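Local coordinates for protein TIR domain-containing adapter molecule 1 (Homo sapiens, PDB 4BSX) that probably acts as an adapter in Toll-like receptor signalling that leads to interferon-beta induction, and has here an all-helical N-terminal domain similar to IFIT proteins, at residues L11-D16 / R101-L106; D94-V99 / V125-S130; M116-Y121 / N145-D150. The protein carries 2 engineered substitutions. One frame throughout, in Å; residues are numbered along the deposited sequence.

Interaction 1 (L11-D16 / R101-L106); sequences LPSAFD and RLYHLL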
loop_
_atom_site.group_PDB
_atom_site.type_symbol
_atom_site.label_atom_id
_atom_site.label_comp_id
_atom_site.label_asym_id
_atom_site.label_seq_id
_atom_site.Cartn_x
_atom_site.Cartn_y
_atom_site.Cartn_z
ATOM N N LEU A 11 -2.927 6.336 -3.315
ATOM C CA LEU A 11 -1.840 6.404 -2.368
ATOM C C LEU A 11 -2.083 7.582 -1.435
ATOM O O LEU A 11 -2.107 7.388 -0.241
ATOM C CB LEU A 11 -0.492 6.518 -3.074
ATOM C CG LEU A 11 0.426 5.325 -2.912
ATOM C CD1 LEU A 11 1.777 5.656 -3.493
ATOM C CD2 LEU A 11 0.552 4.842 -1.436
ATOM N N PRO A 12 -2.291 8.801 -1.983
ATOM C CA PRO A 12 -2.520 9.955 -1.086
ATOM C C PRO A 12 -3.739 9.782 -0.171
ATOM O O PRO A 12 -3.722 10.235 0.969
ATOM C CB PRO A 12 -2.757 11.142 -2.059
ATOM C CG PRO A 12 -2.195 10.719 -3.375
ATOM C CD PRO A 12 -2.286 9.193 -3.416
ATOM N N SER A 13 -4.798 9.156 -0.667
ATOM C CA SER A 13 -5.982 8.945 0.167
ATOM C C SER A 13 -5.730 7.933 1.286
ATOM O O SER A 13 -6.274 8.080 2.347
ATOM C CB SER A 13 -7.199 8.499 -0.635
ATOM O OG SER A 13 -7.762 9.595 -1.323
ATOM N N ALA A 14 -4.922 6.909 1.020
ATOM C CA ALA A 14 -4.537 5.962 2.047
ATOM C C ALA A 14 -3.734 6.695 3.115
ATOM O O ALA A 14 -3.925 6.460 4.301
ATOM C CB ALA A 14 -3.720 4.812 1.464
ATOM N N PHE A 15 -2.832 7.579 2.719
ATOM C CA PHE A 15 -2.101 8.385 3.722
ATOM C C PHE A 15 -3.097 9.262 4.582
ATOM O O PHE A 15 -2.929 9.482 5.817
ATOM C CB PHE A 15 -1.065 9.263 3.023
ATOM C CG PHE A 15 0.308 8.622 2.811
ATOM C CD1 PHE A 15 1.181 8.427 3.872
ATOM C CD2 PHE A 15 0.749 8.315 1.534
ATOM C CE1 PHE A 15 2.461 7.896 3.656
ATOM C CE2 PHE A 15 2.028 7.771 1.313
ATOM C CZ PHE A 15 2.882 7.573 2.373
ATOM N N ASP A 16 -4.149 9.763 3.940
ATOM C CA ASP A 16 -5.131 10.587 4.649
ATOM C C ASP A 16 -5.921 9.774 5.662
ATOM O O ASP A 16 -6.264 10.243 6.743
ATOM C CB ASP A 16 -6.082 11.281 3.674
ATOM C CG ASP A 16 -5.399 12.429 2.898
ATOM O OD1 ASP A 16 -4.494 13.068 3.464
ATOM O OD2 ASP A 16 -5.751 12.671 1.728
ATOM N N ARG A 101 -3.966 -3.739 -2.025
ATOM C CA ARG A 101 -3.445 -4.464 -0.898
ATOM C C ARG A 101 -3.478 -3.569 0.397
ATOM O O ARG A 101 -3.959 -3.968 1.476
ATOM C CB ARG A 101 -2.045 -4.928 -1.263
ATOM C CG ARG A 101 -2.053 -6.224 -2.075
ATOM C CD ARG A 101 -0.656 -6.756 -2.455
ATOM N NE ARG A 101 -0.802 -8.041 -3.156
ATOM C CZ ARG A 101 0.206 -8.781 -3.610
ATOM N NH1 ARG A 101 1.457 -8.376 -3.436
ATOM N NH2 ARG A 101 -0.038 -9.936 -4.245
ATOM N N LEU A 102 -2.989 -2.347 0.255
ATOM C CA LEU A 102 -3.096 -1.347 1.275
ATOM C C LEU A 102 -4.548 -1.143 1.721
ATOM O O LEU A 102 -4.837 -1.130 2.908
ATOM C CB LEU A 102 -2.482 -0.047 0.792
ATOM C CG LEU A 102 -0.966 -0.085 0.559
ATOM C CD1 LEU A 102 -0.528 1.305 0.135
ATOM C CD2 LEU A 102 -0.175 -0.572 1.791
ATOM N N TYR A 103 -5.473 -1.014 0.786
ATOM C CA TYR A 103 -6.840 -0.766 1.185
ATOM C C TYR A 103 -7.450 -1.972 1.832
ATOM O O TYR A 103 -8.382 -1.842 2.657
ATOM C CB TYR A 103 -7.686 -0.277 0.037
ATOM C CG TYR A 103 -7.722 1.243 -0.028
ATOM C CD1 TYR A 103 -6.634 1.944 -0.502
ATOM C CD2 TYR A 103 -8.810 1.959 0.422
ATOM C CE1 TYR A 103 -6.627 3.291 -0.561
ATOM C CE2 TYR A 103 -8.812 3.345 0.365
ATOM C CZ TYR A 103 -7.713 4.001 -0.131
ATOM O OH TYR A 103 -7.667 5.375 -0.213
ATOM N N HIS A 104 -6.937 -3.153 1.486
ATOM C CA HIS A 104 -7.439 -4.320 2.137
ATOM C C HIS A 104 -7.108 -4.268 3.643
ATOM O O HIS A 104 -7.975 -4.502 4.470
ATOM C CB HIS A 104 -6.869 -5.576 1.518
ATOM C CG HIS A 104 -7.110 -6.778 2.346
ATOM N ND1 HIS A 104 -8.380 -7.261 2.588
ATOM C CD2 HIS A 104 -6.259 -7.573 3.035
ATOM C CE1 HIS A 104 -8.296 -8.327 3.364
ATOM N NE2 HIS A 104 -7.020 -8.536 3.654
ATOM N N LEU A 105 -5.852 -3.974 3.977
ATOM C CA LEU A 105 -5.424 -3.850 5.369
ATOM C C LEU A 105 -6.194 -2.725 6.058
ATOM O O LEU A 105 -6.683 -2.907 7.192
ATOM C CB LEU A 105 -3.895 -3.644 5.494
ATOM C CG LEU A 105 -3.092 -4.728 4.732
ATOM C CD1 LEU A 105 -1.557 -4.454 4.645
ATOM C CD2 LEU A 105 -3.358 -6.071 5.316
ATOM N N LEU A 106 -6.338 -1.583 5.388
ATOM C CA LEU A 106 -7.058 -0.479 6.007
ATOM C C LEU A 106 -8.516 -0.862 6.368
ATOM O O LEU A 106 -9.002 -0.536 7.466
ATOM C CB LEU A 106 -7.021 0.750 5.123
ATOM C CG LEU A 106 -5.655 1.403 4.923
ATOM C CD1 LEU A 106 -5.792 2.528 3.910
ATOM C CD2 LEU A 106 -5.098 1.921 6.229
#
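The ring of Y103 is the flat group of this contact, and A14 meets it obliquely, with CB 3.9 Å from CE1. The ring reaches from helix 96-108 to the start of helix 11-19. Its hydroxyl ends against backbone and CB atoms: Y103 OH lies 3.2 Å from S13 CB. It also comes within 3.4 Å of A14 N, but the angle is too poor for a hydrogen bond. Y103 OH instead has a weak hydrogen bond with the backbone N of S10, just before the segment.

The rest is aliphatic. A14 CB also packs on CD1 of L106, at 3.9 Å. The CB atoms of L102 and L106 both point toward the 11-16 segment. CD1 of L102 touches CD2 of L11 at 4.0 Å, the two leucines crossing obliquely. The CB of L11 points away, so it is the branch end that makes the touch.

The segment axes approach to 10.7 Å and run nearly parallel, 21° apart. A14 adds a single methyl group here, and it touches both Y103 and L106. The contact is buried near the centre of the chain. Helix 43-53 packs on L102 through L46 and M49, while the engineered selenomethionine M116 of helix 114-130 touches Y103.

Interaction 2 (D94-V99 / V125-S130); sequences DVSWAV and VRTLSS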
loop_
_atom_site.group_PDB
_atom_site.type_symbol
_atom_site.label_atom_id
_atom_site.label_comp_id
_atom_site.label_asym_id
_atom_site.label_seq_id
_atom_site.Cartn_x
_atom_site.Cartn_y
_atom_site.Cartn_z
ATOM N N ASP A 94 2.916 1.658 -12.001
ATOM C CA ASP A 94 1.524 1.346 -11.733
ATOM C C ASP A 94 1.423 0.968 -10.256
ATOM O O ASP A 94 2.128 0.077 -9.811
ATOM C CB ASP A 94 1.149 0.127 -12.574
ATOM C CG ASP A 94 -0.255 -0.331 -12.337
ATOM O OD1 ASP A 94 -1.098 0.514 -11.943
ATOM O OD2 ASP A 94 -0.500 -1.537 -12.570
ATOM N N VAL A 95 0.577 1.672 -9.500
ATOM C CA VAL A 95 0.459 1.443 -8.061
ATOM C C VAL A 95 -0.851 0.728 -7.690
ATOM O O VAL A 95 -1.151 0.551 -6.523
ATOM C CB VAL A 95 0.602 2.779 -7.233
ATOM C CG1 VAL A 95 1.900 3.491 -7.584
ATOM C CG2 VAL A 95 -0.659 3.687 -7.366
ATOM N N SER A 96 -1.638 0.303 -8.667
ATOM C CA SER A 96 -3.029 -0.044 -8.384
ATOM C C SER A 96 -3.154 -1.306 -7.501
ATOM O O SER A 96 -4.057 -1.396 -6.656
ATOM C CB SER A 96 -3.794 -0.205 -9.696
ATOM O OG SER A 96 -3.315 -1.339 -10.415
ATOM N N TRP A 97 -2.215 -2.240 -7.657
ATOM C CA TRP A 97 -2.264 -3.528 -6.969
ATOM C C TRP A 97 -1.823 -3.297 -5.521
ATOM O O TRP A 97 -2.446 -3.746 -4.576
ATOM C CB TRP A 97 -1.358 -4.559 -7.668
ATOM C CG TRP A 97 -1.602 -6.016 -7.256
ATOM C CD1 TRP A 97 -2.264 -6.462 -6.148
ATOM C CD2 TRP A 97 -1.193 -7.192 -7.973
ATOM N NE1 TRP A 97 -2.290 -7.843 -6.128
ATOM C CE2 TRP A 97 -1.636 -8.314 -7.235
ATOM C CE3 TRP A 97 -0.494 -7.407 -9.170
ATOM C CZ2 TRP A 97 -1.396 -9.635 -7.653
ATOM C CZ3 TRP A 97 -0.240 -8.712 -9.573
ATOM C CH2 TRP A 97 -0.703 -9.808 -8.825
ATOM N N ALA A 98 -0.714 -2.593 -5.382
ATOM C CA ALA A 98 -0.230 -2.152 -4.100
ATOM C C ALA A 98 -1.323 -1.391 -3.366
ATOM O O ALA A 98 -1.592 -1.620 -2.190
ATOM C CB ALA A 98 0.983 -1.263 -4.305
ATOM N N VAL A 99 -1.971 -0.474 -4.067
ATOM C CA VAL A 99 -3.044 0.298 -3.450
ATOM C C VAL A 99 -4.192 -0.627 -2.991
ATOM O O VAL A 99 -4.647 -0.505 -1.851
ATOM C CB VAL A 99 -3.494 1.482 -4.343
ATOM C CG1 VAL A 99 -4.840 2.059 -3.888
ATOM C CG2 VAL A 99 -2.421 2.583 -4.345
ATOM N N VAL A 125 -7.688 -4.454 -11.467
ATOM C CA VAL A 125 -7.987 -5.539 -12.402
ATOM C C VAL A 125 -8.074 -4.899 -13.789
ATOM O O VAL A 125 -7.465 -5.383 -14.737
ATOM C CB VAL A 125 -9.272 -6.306 -12.001
ATOM C CG1 VAL A 125 -9.797 -7.128 -13.155
ATOM C CG2 VAL A 125 -9.009 -7.200 -10.814
ATOM N N ARG A 126 -8.758 -3.751 -13.859
ATOM C CA ARG A 126 -8.811 -2.929 -15.064
ATOM C C ARG A 126 -7.429 -2.562 -15.549
ATOM O O ARG A 126 -7.110 -2.753 -16.697
ATOM C CB ARG A 126 -9.602 -1.666 -14.786
ATOM C CG ARG A 126 -10.097 -0.934 -16.020
ATOM C CD ARG A 126 -10.926 0.248 -15.591
ATOM N NE ARG A 126 -11.825 -0.169 -14.517
ATOM C CZ ARG A 126 -12.288 0.633 -13.572
ATOM N NH1 ARG A 126 -11.949 1.913 -13.575
ATOM N NH2 ARG A 126 -13.091 0.149 -12.628
ATOM N N THR A 127 -6.592 -2.049 -14.672
ATOM C CA THR A 127 -5.234 -1.701 -15.056
ATOM C C THR A 127 -4.453 -2.899 -15.670
ATOM O O THR A 127 -3.941 -2.780 -16.778
ATOM C CB THR A 127 -4.504 -1.103 -13.864
ATOM O OG1 THR A 127 -5.125 0.127 -13.512
ATOM C CG2 THR A 127 -3.069 -0.825 -14.200
ATOM N N LEU A 128 -4.384 -4.042 -14.984
ATOM C CA LEU A 128 -3.645 -5.193 -15.504
ATOM C C LEU A 128 -4.240 -5.717 -16.850
ATOM O O LEU A 128 -3.525 -6.170 -17.715
ATOM C CB LEU A 128 -3.548 -6.314 -14.444
ATOM C CG LEU A 128 -2.333 -6.227 -13.498
ATOM C CD1 LEU A 128 -2.505 -5.075 -12.543
ATOM C CD2 LEU A 128 -2.069 -7.523 -12.761
ATOM N N SER A 129 -5.550 -5.637 -17.012
ATOM C CA SER A 129 -6.186 -6.031 -18.251
ATOM C C SER A 129 -5.779 -5.195 -19.435
ATOM O O SER A 129 -5.570 -5.711 -20.540
ATOM C CB SER A 129 -7.700 -5.931 -18.102
ATOM O OG SER A 129 -8.129 -6.993 -17.272
ATOM N N SER A 130 -5.697 -3.894 -19.207
ATOM C CA SER A 130 -5.485 -2.963 -20.252
ATOM C C SER A 130 -4.113 -3.196 -20.865
ATOM O O SER A 130 -3.821 -2.720 -21.974
ATOM C CB SER A 130 -5.596 -1.512 -19.708
ATOM O OG SER A 130 -4.433 -1.148 -18.951
#
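T127 points its methyl at the carboxylate of D94, with CG2 3.1 Å from OD2. The two side chains come from opposite directions. T127 holds CG2 anti to the backbone N, and this places OG1 beside that N (chi1 -65°). OG1 is hydrogen-bonded to the carbonyl O of E123, one turn back in its own helix. The methyl is thus the branch presented to D94.

D94 turns its OD1 back toward the helix start, where it takes two weak bonds from S96, one from N and one from OG, both 3.3 Å long. OD2 has a stronger partner in R131, with which it forms a salt bridge. The carboxylate is therefore held from two residues while it rests against the threonine methyl.

S96 has OG between its backbone N and carbonyl carbon (chi1 67°). This puts OG near both D94 OD1 and the threonine, where it lies 3.7 Å from T127 CB. No hydrogen bond joins the two segments.

L128 and W97 make the apolar part. Their side chains cross at about a right angle, and L128 CD2 sits 3.9 Å from W97 CZ3, oblique to the ring. The indole N-H of W97 is hydrogen-bonded to E142.

The contact lies at the surface, where the start of helix 96-108 meets the last turns of helix 114-130. Helix 136-147 adjoins both: its L139 touches W97 and L128, and its L136 also packs on L128.

Interaction 3 (M116-Y121 / N145-D150); sequences MRDVAY and NRCGWD. Engineered in segment 116-121: M116 (natural residue Leu).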
loop_
_atom_site.group_PDB
_atom_site.type_symbol
_atom_site.label_atom_id
_atom_site.label_comp_id
_atom_site.label_asym_id
_atom_site.label_seq_id
_atom_site.Cartn_x
_atom_site.Cartn_y
_atom_site.Cartn_z
HETATM N N MSE A 116 -14.349 0.439 -0.317
HETATM C CA MSE A 116 -13.180 1.139 -0.871
HETATM C C MSE A 116 -12.113 0.127 -1.276
HETATM O O MSE A 116 -11.436 0.309 -2.281
HETATM C CB MSE A 116 -12.591 2.173 0.100
HETATM C CG MSE A 116 -13.285 3.565 0.133
HETATM SE SE MSE A 116 -13.614 4.412 -1.645
HETATM C CE MSE A 116 -15.412 3.694 -2.063
ATOM N N ARG A 117 -11.987 -0.953 -0.517
ATOM C CA ARG A 117 -11.136 -2.056 -0.940
ATOM C C ARG A 117 -11.587 -2.641 -2.271
ATOM O O ARG A 117 -10.754 -3.026 -3.085
ATOM C CB ARG A 117 -11.172 -3.167 0.087
ATOM C CG ARG A 117 -10.379 -4.406 -0.335
ATOM C CD ARG A 117 -10.751 -5.588 0.519
ATOM N NE ARG A 117 -12.181 -5.810 0.415
ATOM C CZ ARG A 117 -12.948 -6.276 1.391
ATOM N NH1 ARG A 117 -12.418 -6.609 2.567
ATOM N NH2 ARG A 117 -14.252 -6.409 1.173
ATOM N N ASP A 118 -12.905 -2.750 -2.454
ATOM C CA ASP A 118 -13.492 -3.411 -3.621
ATOM C C ASP A 118 -13.175 -2.601 -4.857
ATOM O O ASP A 118 -12.729 -3.123 -5.889
ATOM C CB ASP A 118 -15.022 -3.498 -3.473
ATOM C CG ASP A 118 -15.470 -4.556 -2.468
ATOM O OD1 ASP A 118 -14.638 -5.369 -2.005
ATOM O OD2 ASP A 118 -16.676 -4.601 -2.168
ATOM N N VAL A 119 -13.442 -1.312 -4.754
ATOM C CA VAL A 119 -13.152 -0.381 -5.833
ATOM C C VAL A 119 -11.671 -0.469 -6.209
ATOM O O VAL A 119 -11.344 -0.538 -7.391
ATOM C CB VAL A 119 -13.503 1.053 -5.430
ATOM C CG1 VAL A 119 -12.975 2.061 -6.455
ATOM C CG2 VAL A 119 -15.000 1.187 -5.264
ATOM N N ALA A 120 -10.775 -0.500 -5.219
ATOM C CA ALA A 120 -9.326 -0.650 -5.492
ATOM C C ALA A 120 -8.942 -1.974 -6.233
ATOM O O ALA A 120 -8.154 -1.944 -7.194
ATOM C CB ALA A 120 -8.501 -0.459 -4.181
ATOM N N TYR A 121 -9.499 -3.119 -5.822
ATOM C CA TYR A 121 -9.225 -4.355 -6.544
ATOM C C TYR A 121 -9.726 -4.249 -8.008
ATOM O O TYR A 121 -9.055 -4.663 -8.937
ATOM C CB TYR A 121 -9.733 -5.602 -5.791
ATOM C CG TYR A 121 -8.637 -6.149 -4.853
ATOM C CD1 TYR A 121 -7.502 -6.663 -5.367
ATOM C CD2 TYR A 121 -8.716 -6.045 -3.472
ATOM C CE1 TYR A 121 -6.501 -7.096 -4.605
ATOM C CE2 TYR A 121 -7.689 -6.498 -2.676
ATOM C CZ TYR A 121 -6.578 -7.024 -3.265
ATOM O OH TYR A 121 -5.501 -7.537 -2.565
ATOM N N ASN A 145 -10.858 -13.512 -3.389
ATOM C CA ASN A 145 -10.625 -13.972 -2.032
ATOM C C ASN A 145 -10.697 -12.867 -0.986
ATOM O O ASN A 145 -11.195 -13.090 0.114
ATOM C CB ASN A 145 -9.240 -14.625 -1.973
ATOM C CG ASN A 145 -8.905 -15.173 -0.612
ATOM O OD1 ASN A 145 -8.358 -14.466 0.234
ATOM N ND2 ASN A 145 -9.209 -16.462 -0.398
ATOM N N ARG A 146 -10.179 -11.679 -1.306
ATOM C CA ARG A 146 -10.145 -10.596 -0.306
ATOM C C ARG A 146 -11.430 -9.810 -0.351
ATOM O O ARG A 146 -11.802 -9.195 0.633
ATOM C CB ARG A 146 -8.970 -9.626 -0.491
ATOM C CG ARG A 146 -7.564 -10.285 -0.551
ATOM C CD ARG A 146 -6.866 -10.424 0.794
ATOM N NE ARG A 146 -5.458 -10.816 0.655
ATOM C CZ ARG A 146 -4.446 -9.981 0.370
ATOM N NH1 ARG A 146 -4.642 -8.662 0.166
ATOM N NH2 ARG A 146 -3.209 -10.471 0.267
ATOM N N CYS A 147 -12.136 -9.825 -1.470
ATOM C CA CYS A 147 -13.317 -8.974 -1.556
ATOM C C CYS A 147 -14.591 -9.706 -1.189
ATOM O O CYS A 147 -15.631 -9.067 -0.990
ATOM C CB CYS A 147 -13.430 -8.331 -2.933
ATOM S SG CYS A 147 -12.236 -7.010 -3.171
ATOM N N GLY A 148 -14.489 -11.036 -1.082
ATOM C CA GLY A 148 -15.581 -11.894 -0.621
ATOM C C GLY A 148 -16.526 -12.342 -1.735
ATOM O O GLY A 148 -17.536 -13.018 -1.481
ATOM N N TRP A 149 -16.189 -11.962 -2.972
ATOM C CA TRP A 149 -17.063 -12.180 -4.121
ATOM C C TRP A 149 -16.327 -11.882 -5.423
ATOM O O TRP A 149 -15.261 -11.266 -5.405
ATOM C CB TRP A 149 -18.320 -11.299 -4.006
ATOM C CG TRP A 149 -18.050 -9.803 -3.894
ATOM C CD1 TRP A 149 -17.611 -9.127 -2.785
ATOM C CD2 TRP A 149 -18.231 -8.812 -4.920
ATOM N NE1 TRP A 149 -17.497 -7.777 -3.060
ATOM C CE2 TRP A 149 -17.869 -7.560 -4.362
ATOM C CE3 TRP A 149 -18.659 -8.860 -6.253
ATOM C CZ2 TRP A 149 -17.926 -6.385 -5.087
ATOM C CZ3 TRP A 149 -18.710 -7.681 -6.974
ATOM C CH2 TRP A 149 -18.346 -6.463 -6.389
ATOM N N ASP A 150 -16.898 -12.316 -6.544
ATOM C CA ASP A 150 -16.317 -12.054 -7.859
ATOM C C ASP A 150 -15.978 -10.576 -8.052
ATOM O O ASP A 150 -16.868 -9.753 -8.283
ATOM C CB ASP A 150 -17.292 -12.480 -8.950
ATOM C CG ASP A 150 -17.124 -13.922 -9.354
ATOM O OD1 ASP A 150 -16.319 -14.175 -10.279
ATOM O OD2 ASP A 150 -17.811 -14.790 -8.767
#
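C147 fits its sulfur between D118 and Y121, and this is the tight part of the contact. SG lies 3.1 Å from D118 OD1 and 3.7 Å from Y121 CD2. Seen from the tyrosine, this is an oblique sulfur-aromatic contact, with SG 60° off the ring normal. The nearest CA pair, D118 and C147, is only 5.9 Å apart, so the backbones come close here.

R117 closes the next side. Its chain bends at chi3 and lays the guanidinium flat against the other helix end. The carbonyl O of R146 sits over the centre of one face, 3.1 Å above the plane. The oxygen lies over the face, so the N-H groups of R117 do not point at it and no hydrogen bond forms. At the edge, in plane, D118 OD1 receives weak bonds from NE and NH2 as part of a salt bridge. It joins two neighbours in one helix turn, beside C147.

Y121 OH is 3.1 Å from R146 NH1, at a poor angle for a bond. The hydroxyl is hydrogen-bonded to E142, which also forms a long, weak ion pair with NH1. The Y121 ring and R146 guanidinium planes stand 80° apart.

The loose side is at W149, an exposed residue past the helix end. Its indole edge reaches D118, and NE1 gives OD2 a weak bond of 3.4 Å. The exact position of this ring is doubtful. Beyond it, D150 is poorly ordered.

G148 takes a positive phi (87°), turning the chain out of the helix after C147. The arrangement is a helix C-terminus packed on the side of the preceding helix, within an all-helical domain that resembles IFIT proteins.

In the fold
The three contacts lie 13 to 14 Å apart, centre to centre, within one all-helical domain. Interactions 1 and 2 share helix 96-108, and interactions 2 and 3 share helix 114-130. Interaction 1 joins the N-terminal helix 11-19 to helix 96-108, across 84 intervening residues. It closes before interaction 3 opens, whereas interaction 2 alternates with each of the others along the chain. Interactions 1 and 3 touch: H104 packs on R117 and R146, and R101 on Y121. L11 also meets V99 of interaction 2. E142 of helix 136-147 is a polar partner of residues in all three. The N-terminal helix packs on helix 96-108 and the C-terminal end on helix 114-130; interaction 2 joins these consecutive helices.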